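Local coordinates for putative 4-amino-4-deoxychorismate lyase (Thermus thermophilus, PDB 2ZGI), which probably acts as a pyridoxal-5'-phosphate-dependent lyase, perhaps on 4-amino-4-deoxychorismate, at residues L149-D152 / H156-D159; S164-R169 / L173-G178. One frame throughout, in Å; residues are numbered along the deposited sequence.

Overall arrangement
Contact 1 (149-152 with 156-159) and contact 2 (164-169 with 173-178) are two beta hairpins that follow each other along the chain, the first closing before the second opens. Their centres lie about 11 Å apart on the same side of the chain's centre. Contact 1 lies in a small mixed sheet whose other strand is 111-117, contact 2 in a larger mixed sheet between strands 198-202 and 212-217. The hairpins touch, Val158 packing on Glu177 and Gly178, and Asp159 on Pro165. Each brings one residue to pyridoxal-5'-phosphate, Asp159 from the first and Ser164 from the second, so consecutive strands supply part of the cofactor pocket.

Contact 1 of 2, residues L149-D152 / H156-D159; sequences LLLD and HVVD. With PLP (pyridoxal-5'-phosphate), chain P.
Asp152 and His156 face each other at the turn end of this hairpin, joined by one backbone bond and by one from the His156 amide to the Asp152 carboxylate. The amide N of Asp152 donates to His156 O at 2.9 Å, and in return the carboxylate takes up the amide N of His156, with OD1 at 2.9 Å from that nitrogen. This second bond reaches OD1 from above the carboxylate plane, 43° out of it. With chi1 at 69°, CG of Asp152 stands between its own backbone N and carbonyl carbon, a position that folds the carboxylate back over the turn. OD1 also accepts the amide of Phe154, an Asx turn, so one oxygen pins two amides at the turn. Val158 CG1 touches the same side chain, 3.9 Å from Asp152 CB.

Further along, the pairing of strands 147-151 and 157-160 is broken by a classic beta bulge: Val158 and Asp159 both face Leu150. Leu150 O receives a firm bond from Val158 N (2.8 Å) and a weak, longer one from Asp159 N (3.5 Å), while Leu150 N donates to Asp159 O at 2.8 Å. The extra residue shifts the register by one. Leu151 and Val157 therefore form a non-hydrogen-bonded pair with their methyls CD2 and CG2 4.0 Å apart, on the face that packs against Leu113.

From the bulge itself, the Asp159 side chain leads away from Leu150 to the cofactor. Its OD1 sits 2.9 Å from N1 of pyridoxal-5'-phosphate, a placement consistent with the acidic residue set against the pyridine nitrogen in related enzymes. OD2, the other oxygen, accepts the amide of Leu180, a second-shell bond that helps fix the carboxylate's rotation as it meets the cofactor ring.

Contact 2 of 2, residues S164-R169 / L173-G178; sequences SPLLFR and LYLLEG. With PLP (pyridoxal-5'-phosphate), chain P.
The Tyr174 ring overlaps the guanidinium of Arg169, its CE2 lying over one face of that group, 3.7 Å from NH2, with the two planes 34° apart. Arg169 reaches it by a bend at chi3 (49°), after a chain that has run out fully extended from the backbone, and its NH1 makes a weak hydrogen bond to Arg210 O. One edge of the ring also meets the backbone, Tyr174 CD2 lying 3.4 Å from Leu167 O. Phe204 packs on Leu167 and on its hydrogen-bonded partner, Tyr174. An alanine here in place of the tyrosine would remove the ring, and would probably leave the Arg169 guanidinium freer to turn and open a gap beside Phe204.

Leu167 and Tyr174 are joined by two nearly straight bonds, Leu167 N to Tyr174 O at 3.0 Å and Tyr174 N to Leu167 O at 2.7 Å. Leucines gather on the other face of the sheet. Leu166 CD2 meets Leu173 CD1 at 3.6 Å, while Leu175 lies side by side with Leu166, pointing the same way, its CD2 also 3.6 Å from Leu166 CD2. Arg185 of helix 183-194 covers Leu166 and Leu175. At the cofactor end of the strand, Leu176 crosses Pro165 at about a right angle, with CD2 of the leucine 3.9 Å from the proline CG. Ser164 begins the strand, its OG 3.4 Å from C6 of pyridoxal-5'-phosphate. Strands 164-169 and 172-176 thus form an antiparallel beta hairpin at the middle of a mixed sheet, one end of which borders the pyridoxal-5'-phosphate site of this class-IV aminotransferase-family protein.

Contact 1 of 2, residues L149-D152 / H156-D159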
# COMPACT_ATOMS: atom_id res chain seq x y z
N LEU D 149 -5.00 16.73 2.30
CA LEU D 149 -3.61 16.30 2.49
C LEU D 149 -3.29 14.99 1.79
O LEU D 149 -4.14 14.08 1.69
CB LEU D 149 -3.26 16.21 4.00
CG LEU D 149 -3.61 17.49 4.80
CD1 LEU D 149 -3.35 17.33 6.30
CD2 LEU D 149 -2.89 18.72 4.29
N LEU D 150 -2.04 14.90 1.29
CA LEU D 150 -1.53 13.76 0.52
C LEU D 150 -0.37 13.04 1.25
O LEU D 150 0.30 13.64 2.08
CB LEU D 150 -1.06 14.19 -0.89
CG LEU D 150 -2.16 14.75 -1.83
CD1 LEU D 150 -2.24 16.27 -1.64
CD2 LEU D 150 -1.93 14.35 -3.28
N LEU D 151 -0.19 11.77 0.92
CA LEU D 151 0.79 10.88 1.55
C LEU D 151 1.96 10.60 0.62
O LEU D 151 1.84 10.80 -0.61
CB LEU D 151 0.12 9.53 1.82
CG LEU D 151 -1.19 9.61 2.62
CD1 LEU D 151 -1.80 8.24 2.73
CD2 LEU D 151 -0.92 10.25 3.97
N ASP D 152 3.07 10.14 1.19
CA ASP D 152 4.13 9.52 0.40
C ASP D 152 3.89 8.00 0.36
O ASP D 152 2.86 7.50 0.85
CB ASP D 152 5.55 9.91 0.87
CG ASP D 152 5.93 9.33 2.23
OD1 ASP D 152 5.17 8.49 2.78
OD2 ASP D 152 6.99 9.73 2.73
N HIS D 156 3.61 8.63 5.21
CA HIS D 156 3.82 9.93 5.84
C HIS D 156 2.84 10.92 5.18
O HIS D 156 2.54 10.75 4.00
CB HIS D 156 5.21 10.49 5.58
CG HIS D 156 6.32 9.58 5.99
ND1 HIS D 156 6.53 9.20 7.30
CD2 HIS D 156 7.29 8.98 5.27
CE1 HIS D 156 7.59 8.43 7.37
NE2 HIS D 156 8.06 8.26 6.15
N VAL D 157 2.37 11.91 5.95
CA VAL D 157 1.59 13.04 5.41
C VAL D 157 2.59 14.08 4.92
O VAL D 157 3.34 14.68 5.72
CB VAL D 157 0.68 13.70 6.46
CG1 VAL D 157 -0.12 14.88 5.83
CG2 VAL D 157 -0.28 12.66 7.11
N VAL D 158 2.61 14.30 3.61
CA VAL D 158 3.68 15.16 3.04
C VAL D 158 3.30 16.44 2.27
O VAL D 158 4.19 17.20 1.84
CB VAL D 158 4.63 14.31 2.14
CG1 VAL D 158 5.23 13.14 2.95
CG2 VAL D 158 3.90 13.80 0.90
N ASP D 159 2.02 16.68 2.02
CA ASP D 159 1.66 17.89 1.27
C ASP D 159 0.18 18.16 1.41
O ASP D 159 -0.63 17.26 1.81
CB ASP D 159 2.07 17.77 -0.21
CG ASP D 159 2.78 19.03 -0.76
OD1 ASP D 159 2.49 20.15 -0.27
OD2 ASP D 159 3.62 18.90 -1.70
N1 PLP P . 1.87 22.26 -2.20
C2 PLP P . 1.65 22.04 -3.51
C2A PLP P . 1.30 20.66 -3.97
C3 PLP P . 1.72 23.10 -4.42
O3 PLP P . 1.49 22.84 -5.74
C4 PLP P . 2.07 24.38 -3.95
C4A PLP P . 2.22 25.58 -4.87
C5 PLP P . 2.32 24.56 -2.59
C6 PLP P . 2.21 23.46 -1.74
C5A PLP P . 2.66 25.91 -2.00
O4P PLP P . 3.91 26.46 -2.44
P PLP P . 4.26 28.03 -2.38
O1P PLP P . 4.27 28.43 -0.93
O2P PLP P . 3.19 28.81 -3.12
O3P PLP P . 5.58 28.00 -3.07

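Contact 2 of 2, residues S164-R169 / L173-G178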
# COMPACT_ATOMS: atom_id res chain seq x y z
N SER D 164 1.30 24.11 1.85
CA SER D 164 2.37 23.34 2.49
C SER D 164 2.02 23.21 3.98
O SER D 164 1.82 24.22 4.66
CB SER D 164 3.70 24.08 2.37
OG SER D 164 4.06 24.30 1.02
N PRO D 165 1.92 21.97 4.49
CA PRO D 165 1.49 21.88 5.88
C PRO D 165 2.64 22.06 6.89
O PRO D 165 3.78 21.64 6.65
CB PRO D 165 0.86 20.48 5.96
CG PRO D 165 1.53 19.72 4.90
CD PRO D 165 1.89 20.67 3.80
N LEU D 166 2.32 22.73 8.00
CA LEU D 166 3.26 22.92 9.11
C LEU D 166 2.60 22.47 10.40
O LEU D 166 1.38 22.56 10.54
CB LEU D 166 3.63 24.40 9.27
CG LEU D 166 4.43 25.15 8.20
CD1 LEU D 166 3.52 25.77 7.14
CD2 LEU D 166 5.17 26.27 8.89
N LEU D 167 3.42 22.03 11.35
CA LEU D 167 2.93 21.61 12.66
C LEU D 167 3.59 22.44 13.76
O LEU D 167 4.81 22.61 13.76
CB LEU D 167 3.25 20.13 12.87
CG LEU D 167 2.78 19.47 14.17
CD1 LEU D 167 1.28 19.39 14.24
CD2 LEU D 167 3.41 18.09 14.28
N PHE D 168 2.79 22.95 14.69
CA PHE D 168 3.32 23.70 15.81
C PHE D 168 2.92 23.06 17.13
O PHE D 168 1.74 22.89 17.41
CB PHE D 168 2.87 25.17 15.80
CG PHE D 168 3.46 25.99 16.92
CD1 PHE D 168 4.75 26.48 16.83
CD2 PHE D 168 2.72 26.25 18.07
CE1 PHE D 168 5.31 27.23 17.87
CE2 PHE D 168 3.26 27.00 19.11
CZ PHE D 168 4.56 27.50 19.00
N ARG D 169 3.93 22.71 17.92
CA ARG D 169 3.72 22.13 19.25
C ARG D 169 4.73 22.72 20.25
O ARG D 169 5.89 22.93 19.92
CB ARG D 169 3.81 20.60 19.20
CG ARG D 169 3.65 19.90 20.56
CD ARG D 169 3.87 18.37 20.52
NE ARG D 169 5.09 17.94 19.83
CZ ARG D 169 5.11 17.36 18.63
NH1 ARG D 169 3.96 17.14 17.99
NH2 ARG D 169 6.26 16.99 18.06
N LEU D 173 8.20 24.86 15.54
CA LEU D 173 7.49 24.75 14.27
C LEU D 173 8.18 23.71 13.41
O LEU D 173 9.37 23.83 13.10
CB LEU D 173 7.48 26.10 13.55
CG LEU D 173 6.72 26.26 12.23
CD1 LEU D 173 5.22 26.37 12.44
CD2 LEU D 173 7.26 27.47 11.50
N TYR D 174 7.43 22.68 13.03
CA TYR D 174 7.92 21.63 12.15
C TYR D 174 7.45 21.82 10.72
O TYR D 174 6.26 22.07 10.47
CB TYR D 174 7.43 20.27 12.64
CG TYR D 174 7.85 20.00 14.07
CD1 TYR D 174 9.10 19.45 14.36
CD2 TYR D 174 7.00 20.33 15.13
CE1 TYR D 174 9.49 19.20 15.68
CE2 TYR D 174 7.38 20.09 16.46
CZ TYR D 174 8.63 19.53 16.72
OH TYR D 174 9.00 19.29 18.03
N LEU D 175 8.38 21.71 9.79
CA LEU D 175 8.04 21.67 8.37
C LEU D 175 8.01 20.22 7.93
O LEU D 175 8.99 19.45 8.11
CB LEU D 175 9.02 22.48 7.52
CG LEU D 175 9.50 23.85 8.04
CD1 LEU D 175 10.15 24.62 6.88
CD2 LEU D 175 8.40 24.70 8.71
N LEU D 176 6.87 19.81 7.36
CA LEU D 176 6.65 18.41 7.03
C LEU D 176 7.38 18.11 5.73
O LEU D 176 7.11 18.77 4.71
CB LEU D 176 5.15 18.11 6.89
CG LEU D 176 4.36 17.71 8.15
CD1 LEU D 176 4.51 18.72 9.28
CD2 LEU D 176 2.89 17.55 7.81
N GLU D 177 8.30 17.14 5.75
CA GLU D 177 9.07 16.81 4.56
C GLU D 177 8.30 15.90 3.62
O GLU D 177 7.26 15.36 3.98
CB GLU D 177 10.41 16.14 4.92
CG GLU D 177 11.27 16.97 5.81
CD GLU D 177 12.52 16.24 6.26
OE1 GLU D 177 12.58 15.00 6.19
OE2 GLU D 177 13.45 16.95 6.69
N GLY D 178 8.84 15.74 2.41
CA GLY D 178 8.36 14.79 1.42
C GLY D 178 7.48 15.33 0.30
O GLY D 178 7.07 14.58 -0.57
N1 PLP P . 1.87 22.26 -2.20
C2 PLP P . 1.65 22.04 -3.51
C2A PLP P . 1.30 20.66 -3.97
C3 PLP P . 1.72 23.10 -4.42
O3 PLP P . 1.49 22.84 -5.74
C4 PLP P . 2.07 24.38 -3.95
C4A PLP P . 2.22 25.58 -4.87
C5 PLP P . 2.32 24.56 -2.59
C6 PLP P . 2.21 23.46 -1.74
C5A PLP P . 2.66 25.91 -2.00
O4P PLP P . 3.91 26.46 -2.44
P PLP P . 4.26 28.03 -2.38
O1P PLP P . 4.27 28.43 -0.93
O2P PLP P . 3.19 28.81 -3.12
O3P PLP P . 5.58 28.00 -3.07